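Local coordinates for axin interactor, dorsalization associated protein (Danio rerio, PDB 2QZQ) that acts as a ventralizing factor in the embryo by binding axin, disrupting its homodimerization and so inhibiting axin-mediated JNK activation, at residues 38-43 / 78-83. Sequence-based numbering, arbitrary orientation.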
# COMPACT_ATOMS: atom_id res chain seq x y z
N VAL A 38 0.79 -0.60 -4.99
CA VAL A 38 0.10 0.60 -4.51
C VAL A 38 -0.70 1.19 -5.67
O VAL A 38 -0.15 1.51 -6.75
CB VAL A 38 1.09 1.66 -3.94
CG1 VAL A 38 0.33 2.93 -3.37
CG2 VAL A 38 2.03 1.07 -2.88
N SER A 39 -2.00 1.32 -5.44
CA SER A 39 -2.90 1.88 -6.41
C SER A 39 -3.79 2.94 -5.72
O SER A 39 -3.92 2.94 -4.49
CB SER A 39 -3.76 0.78 -7.05
OG SER A 39 -4.57 0.10 -6.11
N VAL A 40 -4.35 3.84 -6.53
CA VAL A 40 -5.32 4.83 -6.06
C VAL A 40 -6.60 4.58 -6.84
O VAL A 40 -6.61 4.67 -8.08
CB VAL A 40 -4.81 6.26 -6.26
CG1 VAL A 40 -5.80 7.28 -5.68
CG2 VAL A 40 -3.42 6.44 -5.59
N LYS A 41 -7.67 4.23 -6.12
CA LYS A 41 -8.94 3.81 -6.72
C LYS A 41 -10.03 4.81 -6.39
O LYS A 41 -10.04 5.34 -5.29
CB LYS A 41 -9.37 2.43 -6.20
CG LYS A 41 -8.40 1.25 -6.52
CD LYS A 41 -8.30 0.98 -8.00
CE LYS A 41 -7.94 -0.49 -8.27
NZ LYS A 41 -6.51 -0.71 -8.42
N ASP A 42 -10.95 5.05 -7.33
CA ASP A 42 -12.14 5.86 -7.01
C ASP A 42 -13.15 5.08 -6.16
O ASP A 42 -12.92 3.91 -5.82
CB ASP A 42 -12.79 6.54 -8.25
CG ASP A 42 -13.47 5.56 -9.21
OD1 ASP A 42 -13.68 4.38 -8.88
OD2 ASP A 42 -13.82 5.99 -10.34
N LEU A 43 -14.26 5.72 -5.83
CA LEU A 43 -15.35 5.05 -5.10
C LEU A 43 -15.77 3.72 -5.68
O LEU A 43 -16.21 2.83 -4.96
CB LEU A 43 -16.60 5.91 -5.09
CG LEU A 43 -16.87 6.77 -3.88
CD1 LEU A 43 -18.26 7.32 -4.09
CD2 LEU A 43 -16.76 5.96 -2.59
N GLU A 78 -5.23 17.73 -4.05
CA GLU A 78 -6.43 18.55 -4.26
C GLU A 78 -7.22 18.16 -5.51
O GLU A 78 -8.39 18.55 -5.67
CB GLU A 78 -6.05 20.05 -4.28
CG GLU A 78 -5.45 20.57 -2.96
CD GLU A 78 -3.96 20.33 -2.85
OE1 GLU A 78 -3.39 19.72 -3.77
OE2 GLU A 78 -3.34 20.75 -1.85
N LYS A 79 -6.60 17.35 -6.38
CA LYS A 79 -7.23 16.89 -7.62
C LYS A 79 -7.85 15.50 -7.54
O LYS A 79 -8.54 15.04 -8.48
CB LYS A 79 -6.23 16.94 -8.77
CG LYS A 79 -5.78 18.34 -9.13
CD LYS A 79 -4.67 18.29 -10.15
CE LYS A 79 -4.00 19.64 -10.32
NZ LYS A 79 -2.70 19.44 -11.01
N LEU A 80 -7.63 14.83 -6.41
CA LEU A 80 -8.27 13.55 -6.12
C LEU A 80 -9.73 13.75 -5.70
O LEU A 80 -10.03 14.68 -4.93
CB LEU A 80 -7.46 12.75 -5.08
CG LEU A 80 -6.14 12.13 -5.59
CD1 LEU A 80 -5.23 11.72 -4.45
CD2 LEU A 80 -6.37 10.94 -6.56
N PRO A 81 -10.63 12.89 -6.21
CA PRO A 81 -12.05 12.98 -5.85
C PRO A 81 -12.28 12.51 -4.41
O PRO A 81 -11.49 11.72 -3.89
CB PRO A 81 -12.74 12.04 -6.86
CG PRO A 81 -11.69 11.06 -7.28
CD PRO A 81 -10.35 11.78 -7.16
N LYS A 82 -13.34 13.02 -3.76
CA LYS A 82 -13.55 12.78 -2.33
C LYS A 82 -13.63 11.30 -1.87
O LYS A 82 -13.20 10.96 -0.75
CB LYS A 82 -14.73 13.61 -1.80
CG LYS A 82 -14.29 14.95 -1.55
N GLY A 83 -14.16 10.43 -2.71
CA GLY A 83 -14.23 9.01 -2.32
C GLY A 83 -13.05 8.15 -2.74
O GLY A 83 -13.14 6.92 -2.73
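V40 holds CG1 anti to its backbone N (chi1 -177°), and L80 holds CG anti to its own carbonyl carbon (chi1 -73°). In L80, chi2 (164°) then brings CD2 to V40. V40 CG1 meets L80 CD2 at 3.8 Å, and the two side chains cross at about a right angle. V40 is buried, while L80 is only partly so and also rests on R75.

The second meeting point lies past the end of the strand. The L43 side chain comes against the backbone of G83. L43 CG is 3.8 Å from G83 CA, and L43 CD2 is 3.7 Å from G83 O. The CA atoms of L43 and G83 are 5.0 Å apart, the closest CA pair between the segments. L43 N comes within 3.5 Å of G83 O without a hydrogen bond.

This is the C-terminal, C2-type domain of the protein, a beta sandwich. Residues 38-43 finish strand 34-41 and turn into the following loop. Residues 78-83 belong to the loop that leads into strand 85-94, which pairs antiparallel with strand 34-41. The backbone bonding of K41 with A85 lies just beyond G83.

No hydrogen bond joins the two segments directly. R131 links them instead: its NH1 bonds to D42 O, and its NH2 bonds weakly to G83 O. D42 turns its carboxylate away from residues 78-83, and OD1 accepts a hydrogen bond from I46 N.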